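Side-chain contacts in serine proteinase inhibitor A (Sagittaria sagittifolia, PDB 3E8L), which inhibits serine proteinases and, with two reactive sites, probably blocks trypsin and chymotrypsin at the same time: residues L46-D49 with S53-Y56; K105-G110 with F114-A119; A145-E150 with I154-V159. The protein carries 2 engineered substitutions. All blocks are in the same frame, centred on the assembly; numbering follows the deposited sequence. Where two conformers were deposited one is given.

Contact 1: residues L46-D49 with S53-Y56; sequences LRKD and SYVY. Engineered in segment 46-49: R47 (natural residue His).
L46 and Y54 face each other as an antiparallel hydrogen-bonded pair in the beta hairpin of strands 43-49 and 52-57, part of the beta-trefoil fold. L46 N donates a hydrogen bond to Y54 O over 2.8 Å, and Y54 N returns a bond to L46 O at 2.6 Å. One step on, R47 and S53 form a non-hydrogen-bonded pair whose side chains diverge. R47, an engineered replacement of the natural histidine, starts away from the partner strand and packs against a polar side chain of another protein chain. Past this pair K48 and D49 both stand opposite K52, a classic beta bulge. L46 lays CG over one face of the Y56 ring, crossing it at about a right angle in a CH-pi contact, with CG 3.8 Å from the Y56 ring centroid. Its CB meets Y54 CB at 4.2 Å, placing L46 against both tyrosines. On the far side of the bond pair K48 has CG anti to its backbone N (chi1 -179°), which sends the chain across the Y54 ring, bending only at its last torsion (chi4 74°). The polar ends of both residues are taken up by E107: K48 NZ as a salt bridge, Y54 OH as a hydrogen bond. Nearer the backbone than these polar ends, K48 CD sits over the Y54 ring face, 3.9 Å from the Y54 ring centroid.

Contact 2: residues K105-G110 with F114-A119; sequences KSETNG and FQPITA
F114 and E107 make the antiparallel hydrogen-bonded pair of a short beta hairpin, strand 107-108 against strand 113-119, in the beta-trefoil. At F114 the backbone N bonds to E107 O over 2.9 Å, almost straight in line with that carbonyl. F114 O accepts a hydrogen bond from E107 N at 2.8 Å, the donor standing 24° out of the F114 carbonyl plane. The same oxygen also receives a CA-H...O contact from S106 CA at 3.0 Å, a second and weaker hold. With chi1 at 68°, the F114 ring is set between its own backbone N and carbonyl carbon, where N109 CB meets it edge-on, 4.3 Å from F114 CE2. P116 CD lies over the centre of one face of this ring, and F162 meets it with the planes at about 45°. Q115 comes next; its CG touches S106 CB at 3.4 Å, an aliphatic contact on the side of the E107-F114 pair away from the turn. P116 follows, its CD 3.4 Å from K105 O. E107 crosses the proline ring at about a right angle, its CG meeting P116 CD and its carboxylate P116 CG. That carboxylate has its oxygens engaged by Y54 and K48, two partners, one per oxygen, which would restrain its rotation. Were E107 an alanine, the K48 ammonium would probably lose its counter-charge, Y54 OH its acceptor, and P116 part of its packing. P116 CG lies 3.6 Å from E107 OE2.

Contact 3: residues A145-E150 with I154-V159; sequences AACSCE and IACPEV
A145, near the end of strand 142-147, meets the returning loop segment 154-159 of the beta-trefoil through a single backbone bridge to E158. Its CB touches C156 CB at 4.1 Å, and its CA lies beside P157 O. A146 then supplies the one backbone hydrogen bond between the segments: N to P157 O, 3.0 Å, nearly straight at 170°. A146 CB packs on V159 CG2, while A146 O lies close to C156 CB and to P157 CD, the latter at 3.1 Å. C147 is joined to C156 by a disulfide, SG to SG 2.0 Å, with a chi3 of 115° that gives it right-handed twist. In both cysteines the sulfur is anti to its own carbonyl carbon and beside the backbone N, which turns the two sulfurs toward each other. C149 SG, itself bonded to C152, touches I154 CG2 at 4.0 Å. The loop is thus fastened twice covalently, the C149-C152 bridge lying inside the span of C147-C156. A155 hydrogen-bonds to another protein chain, consistent with a reactive-site loop whose cross-links would limit its freedom to move when a proteinase binds.

From the N terminus the three contacts follow in series, none nesting in or crossing another, and each closes a three-residue connection. Contact 1 folds back strand 43-49 onto 52-57; C51, in the turn of this hairpin, is tied by a disulfide to C97, before contact 2 begins. Contact 2 closes a later hairpin, whose strand 113-119 lies beside 52-57 in the same sheet, so contacts 1 and 2 meet directly around E107. Contact 3 closes the cross-linked loop after strand 142-147, an edge strand of the four-stranded sheet. It reaches contact 2 where I117 CD1 packs on V159 CG2, at 3.9 Å, and stays clear of contact 1.

Contact 1: residues L46-D49 with S53-Y56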
loop_
_atom_site.group_PDB
_atom_site.type_symbol
_atom_site.label_atom_id
_atom_site.label_comp_id
_atom_site.label_asym_id
_atom_site.label_seq_id
_atom_site.Cartn_x
_atom_site.Cartn_y
_atom_site.Cartn_z
ATOM N N LEU A 46 -2.335 11.360 14.958
ATOM C CA LEU A 46 -3.506 11.951 15.619
ATOM C C LEU A 46 -4.738 11.182 15.193
ATOM O O LEU A 46 -5.061 11.147 13.999
ATOM C CB LEU A 46 -3.728 13.394 15.187
ATOM C CG LEU A 46 -2.945 14.558 15.757
ATOM C CD1 LEU A 46 -3.417 15.838 15.068
ATOM C CD2 LEU A 46 -3.154 14.645 17.273
ATOM N N ARG A 47 -5.448 10.589 16.143
ATOM C CA ARG A 47 -6.666 9.875 15.785
ATOM C C ARG A 47 -7.591 10.708 14.879
ATOM O O ARG A 47 -7.871 11.876 15.142
ATOM C CB ARG A 47 -7.420 9.366 17.029
ATOM C CG ARG A 47 -6.702 8.223 17.739
ATOM C CD ARG A 47 -7.636 7.381 18.600
ATOM N NE ARG A 47 -6.882 6.498 19.497
ATOM C CZ ARG A 47 -6.645 6.750 20.789
ATOM N NH1 ARG A 47 -5.940 5.886 21.514
ATOM N NH2 ARG A 47 -7.109 7.859 21.364
ATOM N N LYS A 48 -8.031 10.078 13.798
ATOM C CA LYS A 48 -9.076 10.599 12.949
ATOM C C LYS A 48 -10.363 9.797 13.180
ATOM O O LYS A 48 -11.344 10.316 13.688
ATOM C CB LYS A 48 -8.624 10.509 11.492
ATOM C CG LYS A 48 -9.600 11.026 10.477
ATOM C CD LYS A 48 -8.937 11.079 9.109
ATOM C CE LYS A 48 -9.980 10.946 7.988
ATOM N NZ LYS A 48 -10.776 12.176 7.820
ATOM N N ASP A 49 -10.336 8.517 12.813
ATOM C CA ASP A 49 -11.517 7.667 12.815
ATOM C C ASP A 49 -11.129 6.226 12.575
ATOM O O ASP A 49 -10.199 5.946 11.860
ATOM C CB ASP A 49 -12.485 8.102 11.714
ATOM C CG ASP A 49 -13.849 7.430 11.830
ATOM O OD1 ASP A 49 -14.221 6.920 12.933
ATOM O OD2 ASP A 49 -14.547 7.423 10.798
ATOM N N SER A 53 -5.675 7.501 11.345
ATOM C CA SER A 53 -5.026 8.605 12.049
ATOM C C SER A 53 -4.500 9.634 11.061
ATOM O O SER A 53 -4.299 9.314 9.878
ATOM C CB SER A 53 -3.837 8.080 12.853
ATOM O OG SER A 53 -4.238 7.442 14.045
ATOM N N TYR A 54 -4.266 10.864 11.531
ATOM C CA TYR A 54 -3.526 11.836 10.718
ATOM C C TYR A 54 -2.052 11.670 11.027
ATOM O O TYR A 54 -1.688 11.551 12.207
ATOM C CB TYR A 54 -3.925 13.272 11.038
ATOM C CG TYR A 54 -5.352 13.633 10.715
ATOM C CD1 TYR A 54 -5.706 14.029 9.444
ATOM C CD2 TYR A 54 -6.338 13.604 11.697
ATOM C CE1 TYR A 54 -7.001 14.385 9.140
ATOM C CE2 TYR A 54 -7.652 13.953 11.408
ATOM C CZ TYR A 54 -7.978 14.348 10.112
ATOM O OH TYR A 54 -9.274 14.703 9.782
ATOM N N VAL A 55 -1.221 11.649 9.978
ATOM C CA VAL A 55 0.222 11.820 10.129
ATOM C C VAL A 55 0.519 13.295 10.436
ATOM O O VAL A 55 0.232 14.194 9.633
ATOM C CB VAL A 55 1.001 11.387 8.870
ATOM C CG1 VAL A 55 2.507 11.454 9.134
ATOM C CG2 VAL A 55 0.611 9.997 8.447
ATOM N N TYR A 56 1.069 13.537 11.614
ATOM C CA TYR A 56 1.439 14.883 12.036
ATOM C C TYR A 56 2.794 14.887 12.746
ATOM O O TYR A 56 3.307 13.837 13.162
ATOM C CB TYR A 56 0.365 15.448 12.968
ATOM C CG TYR A 56 0.595 15.201 14.449
ATOM C CD1 TYR A 56 0.801 16.267 15.322
ATOM C CD2 TYR A 56 0.603 13.907 14.977
ATOM C CE1 TYR A 56 1.020 16.055 16.679
ATOM C CE2 TYR A 56 0.823 13.681 16.331
ATOM C CZ TYR A 56 1.027 14.754 17.178
ATOM O OH TYR A 56 1.235 14.533 18.528
#

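Contact 2: residues K105-G110 with F114-A119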
loop_
_atom_site.group_PDB
_atom_site.type_symbol
_atom_site.label_atom_id
_atom_site.label_comp_id
_atom_site.label_asym_id
_atom_site.label_seq_id
_atom_site.Cartn_x
_atom_site.Cartn_y
_atom_site.Cartn_z
ATOM N N LYS A 105 -8.340 11.386 1.130
ATOM C CA LYS A 105 -9.374 12.217 0.532
ATOM C C LYS A 105 -9.185 13.649 1.044
ATOM O O LYS A 105 -8.894 13.850 2.226
ATOM C CB LYS A 105 -10.725 11.654 0.988
ATOM C CG LYS A 105 -11.958 12.440 0.618
ATOM C CD LYS A 105 -13.206 11.594 0.899
ATOM C CE LYS A 105 -14.415 12.121 0.155
ATOM N NZ LYS A 105 -15.461 11.067 0.054
ATOM N N SER A 106 -9.314 14.644 0.172
ATOM C CA SER A 106 -9.235 16.006 0.669
ATOM C C SER A 106 -10.405 16.370 1.599
ATOM O O SER A 106 -11.515 15.875 1.446
ATOM C CB SER A 106 -9.079 17.025 -0.471
ATOM O OG SER A 106 -10.270 17.118 -1.202
ATOM N N GLU A 107 -10.114 17.218 2.577
ATOM C CA GLU A 107 -11.059 17.565 3.612
ATOM C C GLU A 107 -10.756 19.000 4.062
ATOM O O GLU A 107 -9.703 19.556 3.740
ATOM C CB GLU A 107 -10.961 16.574 4.792
ATOM C CG GLU A 107 -9.540 16.392 5.371
ATOM C CD GLU A 107 -9.501 15.632 6.695
ATOM O OE1 GLU A 107 -9.585 16.281 7.757
ATOM O OE2 GLU A 107 -9.356 14.395 6.686
ATOM N N THR A 108 -11.682 19.591 4.795
ATOM C CA THR A 108 -11.462 20.877 5.408
ATOM C C THR A 108 -11.441 20.700 6.905
ATOM O O THR A 108 -12.319 20.061 7.466
ATOM C CB THR A 108 -12.557 21.848 5.023
ATOM O OG1 THR A 108 -12.629 21.886 3.598
ATOM C CG2 THR A 108 -12.230 23.236 5.551
ATOM N N ASN A 109 -10.432 21.278 7.544
ATOM C CA ASN A 109 -10.152 21.052 8.953
ATOM C C ASN A 109 -9.299 22.198 9.477
ATOM O O ASN A 109 -8.156 22.383 9.041
ATOM C CB ASN A 109 -9.386 19.729 9.085
ATOM C CG ASN A 109 -9.356 19.187 10.501
ATOM O OD1 ASN A 109 -9.111 17.996 10.688
ATOM N ND2 ASN A 109 -9.575 20.042 11.500
ATOM N N GLY A 110 -9.845 22.966 10.410
ATOM C CA GLY A 110 -9.129 24.115 10.950
ATOM C C GLY A 110 -9.146 25.258 9.955
ATOM O O GLY A 110 -8.279 26.128 9.984
ATOM N N PHE A 114 -7.196 20.396 2.452
ATOM C CA PHE A 114 -6.072 19.630 1.958
ATOM C C PHE A 114 -6.384 18.141 1.847
ATOM O O PHE A 114 -7.395 17.661 2.362
ATOM C CB PHE A 114 -4.841 19.857 2.843
ATOM C CG PHE A 114 -4.951 19.278 4.246
ATOM C CD1 PHE A 114 -3.893 18.537 4.781
ATOM C CD2 PHE A 114 -6.086 19.486 5.035
ATOM C CE1 PHE A 114 -3.957 18.016 6.067
ATOM C CE2 PHE A 114 -6.166 18.963 6.323
ATOM C CZ PHE A 114 -5.087 18.224 6.841
ATOM N N GLN A 115 -5.505 17.435 1.141
ATOM C CA GLN A 115 -5.458 15.988 1.180
ATOM C C GLN A 115 -4.428 15.580 2.230
ATOM O O GLN A 115 -3.232 15.715 1.998
ATOM C CB GLN A 115 -5.060 15.425 -0.179
ATOM C CG GLN A 115 -6.010 15.743 -1.296
ATOM C CD GLN A 115 -5.555 15.119 -2.584
ATOM O OE1 GLN A 115 -4.951 15.787 -3.429
ATOM N NE2 GLN A 115 -5.775 13.808 -2.718
ATOM N N PRO A 116 -4.884 15.085 3.400
ATOM C CA PRO A 116 -3.872 14.709 4.392
ATOM C C PRO A 116 -3.190 13.404 4.032
ATOM O O PRO A 116 -3.716 12.639 3.226
ATOM C CB PRO A 116 -4.690 14.520 5.674
ATOM C CG PRO A 116 -6.074 14.274 5.220
ATOM C CD PRO A 116 -6.249 15.037 3.956
ATOM N N ILE A 117 -2.012 13.168 4.602
ATOM C CA ILE A 117 -1.445 11.835 4.623
ATOM C C ILE A 117 -2.050 11.206 5.871
ATOM O O ILE A 117 -2.029 11.813 6.952
ATOM C CB ILE A 117 0.097 11.845 4.749
ATOM C CG1 ILE A 117 0.725 12.731 3.671
ATOM C CG2 ILE A 117 0.641 10.436 4.656
ATOM C CD1 ILE A 117 0.205 12.462 2.273
ATOM N N THR A 118 -2.627 10.018 5.717
ATOM C CA THR A 118 -3.212 9.314 6.849
ATOM C C THR A 118 -2.374 8.069 7.118
ATOM O O THR A 118 -1.451 7.765 6.349
ATOM C CB THR A 118 -4.723 8.977 6.634
ATOM O OG1 THR A 118 -4.872 8.090 5.518
ATOM C CG2 THR A 118 -5.519 10.238 6.383
ATOM N N ALA A 119 -2.670 7.368 8.207
ATOM C CA ALA A 119 -2.005 6.123 8.495
ATOM C C ALA A 119 -2.993 5.185 9.114
ATOM O O ALA A 119 -3.674 5.532 10.087
ATOM C CB ALA A 119 -0.846 6.347 9.451
#

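Contact 3: residues A145-E150 with I154-V159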
loop_
_atom_site.group_PDB
_atom_site.type_symbol
_atom_site.label_atom_id
_atom_site.label_comp_id
_atom_site.label_asym_id
_atom_site.label_seq_id
_atom_site.Cartn_x
_atom_site.Cartn_y
_atom_site.Cartn_z
ATOM N N ALA A 145 7.483 12.319 -1.266
ATOM C CA ALA A 145 6.483 12.407 -2.330
ATOM C C ALA A 145 5.537 11.217 -2.232
ATOM O O ALA A 145 5.905 10.146 -1.756
ATOM C CB ALA A 145 7.146 12.463 -3.685
ATOM N N ALA A 146 4.303 11.424 -2.655
ATOM C CA ALA A 146 3.243 10.445 -2.440
ATOM C C ALA A 146 2.767 9.939 -3.788
ATOM O O ALA A 146 2.378 10.736 -4.629
ATOM C CB ALA A 146 2.092 11.070 -1.658
ATOM N N CYS A 147 2.813 8.625 -3.993
ATOM C CA CYS A 147 2.457 8.006 -5.286
ATOM C C CYS A 147 1.356 6.985 -5.150
ATOM O O CYS A 147 1.184 6.375 -4.097
ATOM C CB CYS A 147 3.647 7.277 -5.871
ATOM S SG CYS A 147 5.139 8.227 -5.926
ATOM N N SER A 148 0.642 6.750 -6.240
ATOM C CA SER A 148 -0.447 5.780 -6.201
ATOM C C SER A 148 -0.033 4.468 -6.892
ATOM O O SER A 148 -0.875 3.643 -7.262
ATOM C CB SER A 148 -1.696 6.394 -6.836
ATOM O OG SER A 148 -1.373 7.013 -8.103
ATOM N N CYS A 149 1.276 4.279 -7.037
ATOM C CA CYS A 149 1.822 3.178 -7.800
ATOM C C CYS A 149 3.238 2.950 -7.329
ATOM O O CYS A 149 3.925 3.907 -6.947
ATOM C CB CYS A 149 1.826 3.523 -9.292
ATOM S SG CYS A 149 3.276 4.501 -9.847
ATOM N N GLU A 150 3.682 1.695 -7.356
ATOM C CA GLU A 150 5.045 1.368 -6.958
ATOM C C GLU A 150 6.084 1.677 -8.047
ATOM O O GLU A 150 7.076 2.356 -7.774
ATOM C CB GLU A 150 5.172 -0.100 -6.533
ATOM C CG GLU A 150 6.453 -0.369 -5.708
ATOM C CD GLU A 150 6.714 -1.848 -5.384
ATOM O OE1 GLU A 150 5.828 -2.717 -5.600
ATOM O OE2 GLU A 150 7.833 -2.139 -4.919
ATOM N N ILE A 154 5.121 7.852 -13.410
ATOM C CA ILE A 154 4.478 9.117 -13.063
ATOM C C ILE A 154 5.383 9.923 -12.113
ATOM O O ILE A 154 6.150 9.326 -11.352
ATOM C CB ILE A 154 3.105 8.865 -12.396
ATOM C CG1 ILE A 154 2.221 10.123 -12.473
ATOM C CG2 ILE A 154 3.271 8.342 -10.929
ATOM C CD1 ILE A 154 0.760 9.881 -12.089
ATOM N N ALA A 155 5.294 11.261 -12.174
ATOM C CA ALA A 155 5.972 12.141 -11.223
ATOM C C ALA A 155 4.980 12.453 -10.121
ATOM O O ALA A 155 3.948 13.092 -10.344
ATOM C CB ALA A 155 6.439 13.410 -11.881
ATOM N N CYS A 156 5.299 12.007 -8.922
ATOM C CA CYS A 156 4.382 12.128 -7.798
ATOM C C CYS A 156 4.366 13.533 -7.184
ATOM O O CYS A 156 5.383 14.248 -7.243
ATOM C CB CYS A 156 4.740 11.076 -6.739
ATOM S SG CYS A 156 4.787 9.469 -7.475
ATOM N N PRO A 157 3.212 13.932 -6.604
ATOM C CA PRO A 157 3.146 15.208 -5.887
ATOM C C PRO A 157 3.970 15.122 -4.621
ATOM O O PRO A 157 3.961 14.099 -3.933
ATOM C CB PRO A 157 1.665 15.355 -5.512
ATOM C CG PRO A 157 0.992 14.124 -5.961
ATOM C CD PRO A 157 1.956 13.162 -6.512
ATOM N N GLU A 158 4.676 16.202 -4.327
ATOM C CA GLU A 158 5.375 16.366 -3.064
ATOM C C GLU A 158 4.435 16.394 -1.849
ATOM O O GLU A 158 3.274 16.808 -1.957
ATOM C CB GLU A 158 6.124 17.684 -3.133
ATOM C CG GLU A 158 7.128 17.886 -2.032
ATOM C CD GLU A 158 8.193 18.882 -2.442
ATOM O OE1 GLU A 158 8.457 18.981 -3.670
ATOM O OE2 GLU A 158 8.747 19.562 -1.540
ATOM N N VAL A 159 4.954 15.953 -0.700
ATOM C CA VAL A 159 4.292 16.082 0.595
ATOM C C VAL A 159 4.828 17.303 1.335
ATOM O O VAL A 159 6.045 17.511 1.417
ATOM C CB VAL A 159 4.527 14.840 1.431
ATOM C CG1 VAL A 159 4.240 15.104 2.895
ATOM C CG2 VAL A 159 3.677 13.677 0.907
#